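Local coordinates for protein esterase D (Lactobacillus rhamnosus, PDB 3DKR) that probably hydrolyses carboxylic esters with the catalytic triad of an alpha/beta-hydrolase fold, at residues A[65-68]-A[69-73]; A[74-77]-A[78-82]; A[85-88]-A[89-93]; A[202-205]-A[206-209]; A[226-229]-A[230-233]. All blocks are in the same frame, centred on the assembly; numbering follows the deposited sequence. Where two conformers were deposited one is given.

Interaction 1 (A[65-68]-A[69-73])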
loop_
_atom_site.group_PDB
_atom_site.type_symbol
_atom_site.label_atom_id
_atom_site.label_comp_id
_atom_site.label_asym_id
_atom_site.label_seq_id
_atom_site.Cartn_x
_atom_site.Cartn_y
_atom_site.Cartn_z
ATOM N N PRO A 65 -2.895 3.374 19.251
ATOM C CA PRO A 65 -3.669 2.879 18.099
ATOM C C PRO A 65 -4.884 3.722 17.705
ATOM O O PRO A 65 -5.247 3.748 16.533
ATOM C CB PRO A 65 -4.110 1.484 18.543
ATOM C CG PRO A 65 -3.065 1.067 19.535
ATOM C CD PRO A 65 -2.714 2.318 20.264
ATOM N N LEU A 66 -5.497 4.415 18.660
ATOM C CA LEU A 66 -6.619 5.303 18.353
ATOM C C LEU A 66 -6.233 6.454 17.431
ATOM O O LEU A 66 -7.100 7.005 16.751
ATOM C CB LEU A 66 -7.251 5.842 19.641
ATOM C CG LEU A 66 -7.978 4.776 20.447
ATOM C CD1 LEU A 66 -8.395 5.319 21.818
ATOM C CD2 LEU A 66 -9.189 4.228 19.690
ATOM N N ASP A 67 -4.948 6.824 17.404
ATOM C CA ASP A 67 -4.479 7.880 16.499
ATOM C C ASP A 67 -4.784 7.563 15.037
ATOM O O ASP A 67 -5.037 8.484 14.241
ATOM C CB ASP A 67 -2.983 8.102 16.637
ATOM C CG ASP A 67 -2.604 8.807 17.935
ATOM O OD1 ASP A 67 -3.498 9.342 18.645
ATOM O OD2 ASP A 67 -1.390 8.835 18.221
ATOM N N ILE A 68 -4.760 6.283 14.690
ATOM C CA ILE A 68 -5.090 5.860 13.311
ATOM C C ILE A 68 -6.503 6.284 12.995
ATOM O O ILE A 68 -6.805 6.795 11.903
ATOM C CB ILE A 68 -4.957 4.324 13.131
ATOM C CG1 ILE A 68 -3.489 3.895 13.283
ATOM C CG2 ILE A 68 -5.527 3.891 11.778
ATOM C CD1 ILE A 68 -3.275 2.420 13.529
ATOM N N LEU A 69 -7.381 6.091 13.985
ATOM C CA LEU A 69 -8.805 6.312 13.822
ATOM C C LEU A 69 -9.206 7.767 13.971
ATOM O O LEU A 69 -10.211 8.182 13.397
ATOM C CB LEU A 69 -9.568 5.488 14.860
ATOM C CG LEU A 69 -9.392 3.973 14.759
ATOM C CD1 LEU A 69 -9.889 3.255 16.002
ATOM C CD2 LEU A 69 -10.124 3.442 13.530
ATOM N N THR A 70 -8.457 8.535 14.763
ATOM C CA THR A 70 -8.848 9.929 15.050
ATOM C C THR A 70 -8.003 11.004 14.359
ATOM O O THR A 70 -8.449 12.153 14.247
ATOM C CB THR A 70 -8.812 10.228 16.563
ATOM O OG1 THR A 70 -7.461 10.232 17.022
ATOM C CG2 THR A 70 -9.638 9.205 17.339
ATOM N N LYS A 71 -6.797 10.646 13.911
ATOM C CA LYS A 71 -5.884 11.611 13.290
ATOM C C LYS A 71 -5.545 11.292 11.830
ATOM O O LYS A 71 -4.808 12.043 11.193
ATOM C CB LYS A 71 -4.602 11.756 14.116
ATOM C CG LYS A 71 -4.858 12.211 15.545
ATOM C CD LYS A 71 -3.577 12.569 16.263
ATOM C CE LYS A 71 -3.837 12.826 17.744
ATOM N NZ LYS A 71 -5.064 13.643 17.986
ATOM N N GLY A 72 -6.078 10.197 11.297
ATOM C CA GLY A 72 -5.907 9.889 9.878
ATOM C C GLY A 72 -7.254 9.627 9.246
ATOM O O GLY A 72 -8.213 9.291 9.935
ATOM N N ASN A 73 -7.316 9.817 7.931
ATOM C CA ASN A 73 -8.474 9.441 7.134
ATOM C C ASN A 73 -8.062 9.359 5.673
ATOM O O ASN A 73 -6.968 9.836 5.314
ATOM C CB ASN A 73 -9.637 10.424 7.347
ATOM C CG ASN A 73 -9.354 11.787 6.791
ATOM O OD1 ASN A 73 -9.015 11.928 5.625
ATOM N ND2 ASN A 73 -9.503 12.823 7.635
#
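Leu66 O is the most heavily used acceptor in this short helix. Thr70 N donates to it over 2.9 Å, the i to i+4 bond of an alpha-helical turn, while Leu69 N adds a weak bond bent to 124°. A third, also weak, comes from the Thr70 hydroxyl, OG1 lying 3.3 Å from Leu66 O. That hydroxyl is placed by a chi1 of 69°, which sets OG1 between the threonine's own N and carbonyl carbon and turns it back over the preceding turn. One residue on, Lys71 N bonds to Asp67 O at 2.8 Å.

Two side-chain pairs flank these backbone bonds. On the outer surface Asp67 and Lys71 run alongside one another in the same direction, and it is the lysine's methylene CE that meets Asp67 OD1, at 3.6 Å. The ammonium stops short, with NZ 4.6 Å from OD1, because the chain bends at its last torsion; the other carboxylate oxygen, OD2, is hydrogen-bonded to Thr62. The apolar pair is Leu66 and Leu69, whose methyls CD2 and CD1 touch at 3.9 Å. Leu69 continues inward onto Phe138 of helix 134-149 and Leu162 of helix 155-178, so the helix 66-71 is seated against both.

As a worked case of a short helix, the contact divides its chemistry by side: Leu69 is buried on the inner side, with Leu66 at its margin, whereas the outer Asp67 and Lys71 are near enough for their opposite charges probably to attract, yet form no direct salt bridge.

Interaction 2 (A[74-77]-A[78-82])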
loop_
_atom_site.group_PDB
_atom_site.type_symbol
_atom_site.label_atom_id
_atom_site.label_comp_id
_atom_site.label_asym_id
_atom_site.label_seq_id
_atom_site.Cartn_x
_atom_site.Cartn_y
_atom_site.Cartn_z
ATOM N N PRO A 74 -8.903 8.730 4.840
ATOM C CA PRO A 74 -8.512 8.533 3.435
ATOM C C PRO A 74 -8.168 9.801 2.685
ATOM O O PRO A 74 -7.307 9.768 1.800
ATOM C CB PRO A 74 -9.726 7.825 2.828
ATOM C CG PRO A 74 -10.340 7.106 4.000
ATOM C CD PRO A 74 -10.183 8.064 5.142
ATOM N N ASP A 75 -8.822 10.917 3.003
ATOM C CA ASP A 75 -8.525 12.164 2.316
ATOM C C ASP A 75 -7.130 12.660 2.667
ATOM O O ASP A 75 -6.362 13.053 1.777
ATOM C CB ASP A 75 -9.618 13.205 2.594
ATOM C CG ASP A 75 -10.961 12.769 2.048
ATOM O OD1 ASP A 75 -11.036 12.384 0.850
ATOM O OD2 ASP A 75 -11.932 12.751 2.840
ATOM N N ILE A 76 -6.776 12.595 3.947
ATOM C CA ILE A 76 -5.411 12.963 4.389
ATOM C C ILE A 76 -4.379 12.048 3.729
ATOM O O ILE A 76 -3.356 12.511 3.201
ATOM C CB ILE A 76 -5.279 12.909 5.932
ATOM C CG1 ILE A 76 -6.146 13.998 6.567
ATOM C CG2 ILE A 76 -3.828 13.045 6.361
ATOM C CD1 ILE A 76 -6.299 13.892 8.078
ATOM N N TRP A 77 -4.655 10.748 3.750
ATOM C CA TRP A 77 -3.705 9.765 3.225
ATOM C C TRP A 77 -3.555 9.923 1.717
ATOM O O TRP A 77 -2.462 9.708 1.169
ATOM C CB TRP A 77 -4.132 8.337 3.578
ATOM C CG TRP A 77 -4.266 8.146 5.058
ATOM C CD1 TRP A 77 -3.533 8.758 6.030
ATOM C CD2 TRP A 77 -5.161 7.251 5.726
ATOM N NE1 TRP A 77 -3.928 8.311 7.275
ATOM C CE2 TRP A 77 -4.936 7.394 7.115
ATOM C CE3 TRP A 77 -6.154 6.362 5.291
ATOM C CZ2 TRP A 77 -5.664 6.671 8.066
ATOM C CZ3 TRP A 77 -6.872 5.639 6.247
ATOM C CH2 TRP A 77 -6.617 5.799 7.612
ATOM N N TRP A 78 -4.631 10.304 1.044
ATOM C CA TRP A 78 -4.540 10.595 -0.391
ATOM C C TRP A 78 -3.659 11.823 -0.645
ATOM O O TRP A 78 -2.785 11.802 -1.516
ATOM C CB TRP A 78 -5.936 10.764 -0.996
ATOM C CG TRP A 78 -5.978 11.267 -2.417
ATOM C CD1 TRP A 78 -6.732 12.294 -2.883
ATOM C CD2 TRP A 78 -5.252 10.756 -3.553
ATOM N NE1 TRP A 78 -6.537 12.465 -4.233
ATOM C CE2 TRP A 78 -5.627 11.539 -4.670
ATOM C CE3 TRP A 78 -4.330 9.725 -3.734
ATOM C CZ2 TRP A 78 -5.112 11.319 -5.950
ATOM C CZ3 TRP A 78 -3.807 9.504 -5.028
ATOM C CH2 TRP A 78 -4.201 10.305 -6.106
ATOM N N ALA A 79 -3.859 12.895 0.112
ATOM C CA ALA A 79 -2.973 14.064 -0.024
ATOM C C ALA A 79 -1.501 13.678 0.232
ATOM O O ALA A 79 -0.586 14.156 -0.445
ATOM C CB ALA A 79 -3.388 15.166 0.953
ATOM N N GLU A 80 -1.275 12.821 1.217
ATOM C CA GLU A 80 0.090 12.406 1.562
ATOM C C GLU A 80 0.707 11.573 0.433
ATOM O O GLU A 80 1.885 11.728 0.103
ATOM C CB GLU A 80 0.105 11.659 2.901
ATOM C CG GLU A 80 -0.192 12.622 4.058
ATOM C CD GLU A 80 -0.439 11.979 5.429
ATOM O OE1 GLU A 80 -0.809 10.791 5.526
ATOM O OE2 GLU A 80 -0.235 12.695 6.446
ATOM N N SER A 81 -0.098 10.707 -0.163
ATOM C CA SER A 81 0.371 9.865 -1.275
ATOM C C SER A 81 0.699 10.722 -2.484
ATOM O O SER A 81 1.720 10.515 -3.155
ATOM C CB SER A 81 -0.703 8.850 -1.669
ATOM O OG SER A 81 -1.063 7.989 -0.597
ATOM N N SER A 82 -0.167 11.681 -2.770
ATOM C CA SER A 82 0.024 12.601 -3.894
ATOM C C SER A 82 1.300 13.432 -3.715
ATOM O O SER A 82 2.069 13.675 -4.669
ATOM C CB SER A 82 -1.192 13.525 -4.011
ATOM O OG SER A 82 -2.389 12.793 -4.248
#
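Trp77 O takes two hydrogen bonds from one residue, Ser81. The backbone N of the serine donates over 2.9 Å and its hydroxyl OG over 2.8 Å to Trp77 O, the two reaching the carbonyl from opposite faces of its plane. The hydroxyl can do this because chi1, -59°, lays OG beside the serine's own N and points it back down the helix. In the conformer described, Ser82 OG likewise donates to Trp78 O and lies over the centre of the Trp78 ring, though this serine has a second conformer. Backbone bonds from Trp78 N to Pro74 O, Ala79 N to Asp75 O and Glu80 N to Ile76 O complete the turn.

Farther out, Glu80 reaches back one turn to Ile76 and Trp77. OE1 stands at the edge of the Trp77 indole, near its plane and 3.4 Å from CD1, with carboxylate and ring planes 30° apart. Its other oxygen, OE2, rests 3.6 Å from Ile76 CG2 and is hydrogen-bonded to Ser58 OG, while Trp77 NE1 donates to Ser58 O. An alanine here would take away the carboxylate, and is likely to leave Ser58 OG without this partner and the CD1 edge of the indole less firmly held.

On one indole face lies Pro74 N, 3.6 Å above the plane toward the rim; Leu102 and Phe106 of helix 101-113 also pack on the ring. The whole is the first turns of an amphipathic alpha helix, one of those lying against the central sheet of the alpha/beta-hydrolase fold.

Interaction 3 (A[85-88]-A[89-93])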
loop_
_atom_site.group_PDB
_atom_site.type_symbol
_atom_site.label_atom_id
_atom_site.label_comp_id
_atom_site.label_asym_id
_atom_site.label_seq_id
_atom_site.Cartn_x
_atom_site.Cartn_y
_atom_site.Cartn_z
ATOM N N VAL A 85 4.342 11.240 -4.379
ATOM C CA VAL A 85 4.572 11.092 -5.829
ATOM C C VAL A 85 5.265 12.356 -6.388
ATOM O O VAL A 85 6.277 12.263 -7.085
ATOM C CB VAL A 85 3.258 10.805 -6.566
ATOM C CG1 VAL A 85 3.440 10.957 -8.087
ATOM C CG2 VAL A 85 2.739 9.410 -6.209
ATOM N N ALA A 86 4.744 13.541 -6.054
ATOM C CA ALA A 86 5.335 14.785 -6.570
ATOM C C ALA A 86 6.792 14.966 -6.148
ATOM O O ALA A 86 7.633 15.436 -6.922
ATOM C CB ALA A 86 4.511 15.980 -6.120
ATOM N N HIS A 87 7.094 14.582 -4.913
ATOM C CA HIS A 87 8.457 14.641 -4.370
ATOM C C HIS A 87 9.430 13.890 -5.280
ATOM O O HIS A 87 10.549 14.346 -5.539
ATOM C CB HIS A 87 8.453 14.018 -2.967
ATOM C CG HIS A 87 9.799 13.930 -2.329
ATOM N ND1 HIS A 87 10.449 15.035 -1.812
ATOM C CD2 HIS A 87 10.610 12.869 -2.097
ATOM C CE1 HIS A 87 11.609 14.654 -1.299
ATOM N NE2 HIS A 87 11.728 13.346 -1.458
ATOM N N MET A 88 8.974 12.746 -5.784
ATOM C CA MET A 88 9.813 11.837 -6.547
ATOM C C MET A 88 9.813 12.197 -8.032
ATOM O O MET A 88 10.872 12.134 -8.674
ATOM C CB MET A 88 9.383 10.388 -6.320
ATOM C CG MET A 88 9.598 9.902 -4.869
ATOM S SD MET A 88 11.334 9.918 -4.363
ATOM C CE MET A 88 11.834 8.272 -4.844
ATOM N N THR A 89 8.667 12.606 -8.574
ATOM C CA THR A 89 8.646 13.035 -9.979
ATOM C C THR A 89 9.399 14.359 -10.184
ATOM O O THR A 89 9.695 14.728 -11.324
ATOM C CB THR A 89 7.228 13.171 -10.541
ATOM O OG1 THR A 89 6.518 14.182 -9.819
ATOM C CG2 THR A 89 6.486 11.848 -10.502
ATOM N N ALA A 90 9.693 15.099 -9.123
ATOM C CA ALA A 90 10.556 16.290 -9.265
ATOM C C ALA A 90 12.028 15.924 -9.519
ATOM O O ALA A 90 12.784 16.738 -10.071
ATOM C CB ALA A 90 10.447 17.153 -8.028
ATOM N N LYS A 91 12.416 14.715 -9.107
ATOM C CA LYS A 91 13.827 14.303 -8.993
ATOM C C LYS A 91 14.269 13.309 -10.063
ATOM O O LYS A 91 15.399 13.403 -10.564
ATOM C CB LYS A 91 14.077 13.620 -7.625
ATOM C CG LYS A 91 13.886 14.477 -6.428
ATOM C CD LYS A 91 13.917 13.649 -5.127
ATOM C CE LYS A 91 15.272 13.081 -4.834
ATOM N NZ LYS A 91 15.491 12.974 -3.349
ATOM N N TYR A 92 13.414 12.338 -10.375
ATOM C CA TYR A 92 13.806 11.157 -11.156
ATOM C C TYR A 92 13.209 11.179 -12.542
ATOM O O TYR A 92 12.094 11.624 -12.716
ATOM C CB TYR A 92 13.383 9.857 -10.451
ATOM C CG TYR A 92 14.128 9.686 -9.167
ATOM C CD1 TYR A 92 15.469 9.380 -9.189
ATOM C CD2 TYR A 92 13.530 9.913 -7.941
ATOM C CE1 TYR A 92 16.200 9.271 -8.028
ATOM C CE2 TYR A 92 14.251 9.791 -6.774
ATOM C CZ TYR A 92 15.590 9.467 -6.827
ATOM O OH TYR A 92 16.330 9.352 -5.661
ATOM N N ALA A 93 13.946 10.657 -13.519
ATOM C CA ALA A 93 13.434 10.570 -14.882
ATOM C C ALA A 93 12.173 9.722 -14.939
ATOM O O ALA A 93 11.274 10.017 -15.714
ATOM C CB ALA A 93 14.470 9.964 -15.791
HETATM O O HOH W 1 6.782 17.093 -9.130
#
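The end of helix 74-89, where the chain turns toward strand 94-99, is held by Met88 and Tyr92. Met88 O accepts from two successive amides: Tyr92 N, at 3.1 Å, approaches almost head-on, whereas Lys91 N comes from well above the carbonyl plane, 61° out of it. Before these come the helical bonds from Thr89 N to Val85 O, 2.8 Å, and from Ala90 N to Ala86 O.

The side chains of Met88 and Tyr92 extend together over this turn. Bent at both chi2 and chi3, the methionine brings SD to the ring edge in a Met-aromatic contact, 5.1 Å from the centroid, and its methyl CE reaches Tyr92 CE2 at 3.4 Å. Lys91 CB lies over one ring face, offset toward the rim. The phenol OH is hydrogen-bonded to Gly20 N.

Around the helix, a water links Ala86 O, to which it donates at 2.9 Å, with Thr89 OG1. Lys91 arches its aliphatic chain past His87 O, CG being 3.5 Å from that oxygen, and ends in salt bridges to Glu17 and Glu19; His87 NE2 shares Glu17 through a hydrogen bond. Met88 meanwhile packs against Val95.

The turn makes the connection between helix 74-89 and strand 94-99 of the alpha/beta-hydrolase fold, the strand that leads to the predicted nucleophile.

Interaction 4 (A[202-205]-A[206-209])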
loop_
_atom_site.group_PDB
_atom_site.type_symbol
_atom_site.label_atom_id
_atom_site.label_comp_id
_atom_site.label_asym_id
_atom_site.label_seq_id
_atom_site.Cartn_x
_atom_site.Cartn_y
_atom_site.Cartn_z
ATOM N N LEU A 202 -10.439 -10.313 -5.239
ATOM C CA LEU A 202 -10.481 -8.928 -5.725
ATOM C C LEU A 202 -9.357 -8.612 -6.712
ATOM O O LEU A 202 -9.498 -7.725 -7.558
ATOM C CB LEU A 202 -10.421 -7.934 -4.559
ATOM C CG LEU A 202 -11.733 -7.597 -3.879
ATOM C CD1 LEU A 202 -12.560 -8.837 -3.603
ATOM C CD2 LEU A 202 -11.419 -6.817 -2.576
ATOM N N ALA A 203 -8.240 -9.322 -6.599
ATOM C CA ALA A 203 -7.112 -9.076 -7.488
ATOM C C ALA A 203 -7.513 -9.329 -8.947
ATOM O O ALA A 203 -7.093 -8.607 -9.849
ATOM C CB ALA A 203 -5.931 -9.952 -7.089
ATOM N N TYR A 204 -8.307 -10.375 -9.169
ATOM C CA TYR A 204 -8.796 -10.692 -10.507
ATOM C C TYR A 204 -9.765 -9.642 -11.018
ATOM O O TYR A 204 -9.749 -9.279 -12.199
ATOM C CB TYR A 204 -9.473 -12.056 -10.514
ATOM C CG TYR A 204 -8.568 -13.185 -10.095
ATOM C CD1 TYR A 204 -7.575 -13.646 -10.945
ATOM C CD2 TYR A 204 -8.691 -13.782 -8.856
ATOM C CE1 TYR A 204 -6.734 -14.695 -10.577
ATOM C CE2 TYR A 204 -7.861 -14.814 -8.469
ATOM C CZ TYR A 204 -6.884 -15.280 -9.338
ATOM O OH TYR A 204 -6.049 -16.313 -8.990
ATOM N N GLN A 205 -10.603 -9.113 -10.127
ATOM C CA GLN A 205 -11.500 -8.032 -10.527
ATOM C C GLN A 205 -10.723 -6.760 -10.905
ATOM O O GLN A 205 -11.084 -6.047 -11.851
ATOM C CB GLN A 205 -12.516 -7.723 -9.421
ATOM C CG GLN A 205 -13.606 -8.770 -9.229
ATOM C CD GLN A 205 -14.889 -8.163 -8.631
ATOM O OE1 GLN A 205 -14.843 -7.168 -7.895
ATOM N NE2 GLN A 205 -16.037 -8.734 -8.983
ATOM N N LEU A 206 -9.658 -6.476 -10.159
ATOM C CA LEU A 206 -8.814 -5.331 -10.460
ATOM C C LEU A 206 -8.192 -5.529 -11.845
ATOM O O LEU A 206 -8.306 -4.664 -12.704
ATOM C CB LEU A 206 -7.746 -5.156 -9.374
ATOM C CG LEU A 206 -6.656 -4.117 -9.608
ATOM C CD1 LEU A 206 -7.262 -2.737 -9.843
ATOM C CD2 LEU A 206 -5.663 -4.138 -8.420
ATOM N N ARG A 207 -7.572 -6.686 -12.055
ATOM C CA ARG A 207 -7.010 -7.038 -13.364
ATOM C C ARG A 207 -8.011 -6.822 -14.483
ATOM O O ARG A 207 -7.701 -6.178 -15.489
ATOM C CB ARG A 207 -6.561 -8.490 -13.361
ATOM C CG ARG A 207 -6.029 -8.992 -14.715
ATOM C CD ARG A 207 -5.967 -10.515 -14.740
ATOM N NE ARG A 207 -7.307 -11.095 -14.676
ATOM C CZ ARG A 207 -7.562 -12.387 -14.506
ATOM N NH1 ARG A 207 -6.571 -13.260 -14.369
ATOM N NH2 ARG A 207 -8.827 -12.800 -14.464
ATOM N N ASP A 208 -9.212 -7.365 -14.314
ATOM C CA ASP A 208 -10.238 -7.285 -15.355
ATOM C C ASP A 208 -10.777 -5.867 -15.611
ATOM O O ASP A 208 -11.268 -5.584 -16.714
ATOM C CB ASP A 208 -11.399 -8.230 -15.024
ATOM C CG ASP A 208 -11.003 -9.698 -15.052
ATOM O OD1 ASP A 208 -9.875 -10.046 -15.473
ATOM O OD2 ASP A 208 -11.854 -10.527 -14.644
ATOM N N ALA A 209 -10.717 -4.982 -14.611
ATOM C CA ALA A 209 -11.252 -3.619 -14.753
ATOM C C ALA A 209 -10.279 -2.697 -15.476
ATOM O O ALA A 209 -10.673 -1.622 -15.922
ATOM C CB ALA A 209 -11.604 -3.011 -13.386
#
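Tyr204 and Arg207 meet on helix 202-209, which links the parallel strands 187-192 and 216-221 in a beta-alpha-beta unit of the alpha/beta-hydrolase fold. Its tightly packed side faces the sheet. Ala203 lies against Ile189, Gln191 and Phe218, and Leu206 continues the row onto Ile189. Leu206 CG stands opposite its own N (chi1 172°), which turns CG and its methyls toward Ile189 of strand 187-192, while CB stays 3.5 Å from Ala203 O. The backbone here is regular: Arg207 N donates to Ala203 O at 3.0 Å with an angle of 173°, and Leu206 N to Leu202 O at 2.9 Å.

The outer side, where Gln205 and Asp208 are exposed, is looser and more polar. On the flank between sheet and solvent, Tyr204 presents the CD1 edge of its ring to one face of the Arg207 guanidinium, NH1 lying 3.6 Å from CD1 and the two planes standing 62° apart. This is an edge-on approach by the tyrosine; the cation-pi partner of the arginine is Phe218, a ring that Tyr204 meets as well. A leucine in place of Arg207 would abolish the charged plane, and would probably leave Asp208 without its salt-bridge mate and the Tyr204 edge less covered.

Asp208 N donates to Tyr204 O, one more regular bond of the helix, and its carboxylate folds back toward the guanidinium. A single oxygen takes the side-on grip: Arg207 NE and NH2 both donate to Asp208 OD1, at 2.9 and 3.1 Å, from the same face of the carboxylate.

Interaction 5 (A[226-229]-A[230-233]). With ACT (acetate ion), chain B.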
loop_
_atom_site.group_PDB
_atom_site.type_symbol
_atom_site.label_atom_id
_atom_site.label_comp_id
_atom_site.label_asym_id
_atom_site.label_seq_id
_atom_site.Cartn_x
_atom_site.Cartn_y
_atom_site.Cartn_z
ATOM N N HIS A 226 -1.038 -12.231 4.201
ATOM C CA HIS A 226 -1.300 -10.943 3.552
ATOM C C HIS A 226 -0.068 -10.115 3.214
ATOM O O HIS A 226 0.054 -9.622 2.086
ATOM C CB HIS A 226 -2.246 -10.133 4.423
ATOM C CG HIS A 226 -2.505 -8.746 3.929
ATOM N ND1 HIS A 226 -3.265 -8.488 2.810
ATOM C CD2 HIS A 226 -2.124 -7.545 4.417
ATOM C CE1 HIS A 226 -3.325 -7.179 2.620
ATOM N NE2 HIS A 226 -2.646 -6.585 3.586
ATOM N N VAL A 227 0.829 -9.935 4.182
ATOM C CA VAL A 227 1.875 -8.913 4.040
ATOM C C VAL A 227 3.068 -9.518 3.316
ATOM O O VAL A 227 4.100 -9.840 3.917
ATOM C CB VAL A 227 2.268 -8.255 5.377
ATOM C CG1 VAL A 227 3.245 -7.090 5.143
ATOM C CG2 VAL A 227 1.013 -7.743 6.119
ATOM N N ILE A 228 2.914 -9.654 2.000
ATOM C CA ILE A 228 3.902 -10.319 1.172
ATOM C C ILE A 228 5.229 -9.553 1.021
ATOM O O ILE A 228 6.205 -10.115 0.536
ATOM C CB ILE A 228 3.337 -10.722 -0.218
ATOM C CG1 ILE A 228 2.806 -9.514 -0.996
ATOM C CG2 ILE A 228 2.251 -11.778 -0.056
ATOM C CD1 ILE A 228 2.474 -9.861 -2.449
ATOM N N THR A 229 5.274 -8.300 1.464
ATOM C CA THR A 229 6.521 -7.541 1.483
ATOM C C THR A 229 7.426 -7.939 2.649
ATOM O O THR A 229 8.610 -7.568 2.676
ATOM C CB THR A 229 6.249 -6.038 1.598
ATOM O OG1 THR A 229 5.356 -5.814 2.691
ATOM C CG2 THR A 229 5.630 -5.497 0.299
ATOM N N VAL A 230 6.868 -8.656 3.629
ATOM C CA VAL A 230 7.608 -9.025 4.840
ATOM C C VAL A 230 7.734 -10.544 5.030
ATOM O O VAL A 230 8.735 -11.020 5.575
ATOM C CB VAL A 230 6.947 -8.374 6.087
ATOM C CG1 VAL A 230 7.603 -8.822 7.374
ATOM C CG2 VAL A 230 7.005 -6.873 5.965
ATOM N N ASN A 231 6.730 -11.306 4.602
ATOM C CA ASN A 231 6.718 -12.755 4.859
ATOM C C ASN A 231 7.512 -13.521 3.811
ATOM O O ASN A 231 8.221 -12.914 3.010
ATOM C CB ASN A 231 5.280 -13.268 5.024
ATOM C CG ASN A 231 4.458 -13.164 3.747
ATOM O OD1 ASN A 231 4.973 -13.295 2.640
ATOM N ND2 ASN A 231 3.149 -12.946 3.915
ATOM N N SER A 232 7.419 -14.857 3.811
ATOM C CA SER A 232 8.283 -15.666 2.945
ATOM C C SER A 232 8.124 -15.398 1.454
ATOM O O SER A 232 8.981 -15.789 0.669
ATOM C CB SER A 232 8.075 -17.167 3.208
ATOM O OG SER A 232 6.742 -17.531 2.938
ATOM N N ALA A 233 7.053 -14.713 1.062
ATOM C CA ALA A 233 6.854 -14.363 -0.342
ATOM C C ALA A 233 7.740 -13.201 -0.807
ATOM O O ALA A 233 7.796 -12.912 -2.006
ATOM C CB ALA A 233 5.385 -14.019 -0.588
HETATM C C ACT B . -3.271 -3.299 4.234
HETATM O O ACT B . -3.502 -2.069 4.030
HETATM O OXT ACT B . -2.531 -3.927 3.424
HETATM C CH3 ACT B . -3.849 -4.017 5.422
#
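Asn231 packs its side chain back on Val227 and Ile228 in the loop that follows strand 216-221 in the alpha/beta-hydrolase fold, the loop that carries His226, the predicted charge-relay histidine. Its CB lies 3.8 Å from Val227 O. Next comes CG, 3.3 Å from the same oxygen, held over the loop by a chi1 of 66° that sets it between the asparagine's N and carbonyl carbon. At the tip the amide divides its work. OD1 passes 3.5 Å from Ile228 CA and accepts from Ala233 N, a capping bond at the turn into helix 234-246; ND2 donates to Lys225 O.

Val227 O, meanwhile, is gripped by two backbone amides. Val230 N donates from above the carbonyl plane, and Asn231 N, at 3.1 Å, from nearly in line with the carbonyl. Val227 itself is the centre of an inverse gamma turn, closed by a weak bond from Ile228 N to His226 O. Apolar contacts fill in the sides: Val227 CG1 lies beside Val230 CG2, and Ile228 CG2 rests 3.9 Å from Ala233 CB, with Tyr221 and Leu237 behind. Thr229 OG1 is tied to Asp37 O.

This compact loop presents the imidazole of His226. ND1 is hydrogen-bonded to Asp195, as expected of a catalytic triad, and the far side of the ring faces an acetate, probably from the crystallisation liquor, that also accepts from the amides of Tyr31, Ser101 and Leu102. His226 NE2 donates in the ring plane to acetate OXT, 2.7 Å away at 163°.

Interactions 1, 2 and 3 follow one another along the chain. Interaction 1 touches interaction 2 directly, Gly72 C lying 3.6 Å from Trp77 CZ2, whereas interactions 2 and 3 share helix 74-89 with centres 17 Å apart. Interaction 5 carries the predicted charge-relay histidine, whose side chain is about 3 Å from those of the predicted nucleophile Ser101 and of Asp195, its predicted charge-relay partner. Interactions 2 and 4 approach that site from other parts of the fold: the side chain of Trp77 is about 11 Å from that of Ser101, and that of Leu202 about 8 Å. Interactions 2 and 5 lie on opposite sides of the chain's centre, while interactions 1 and 3 lie away from the site.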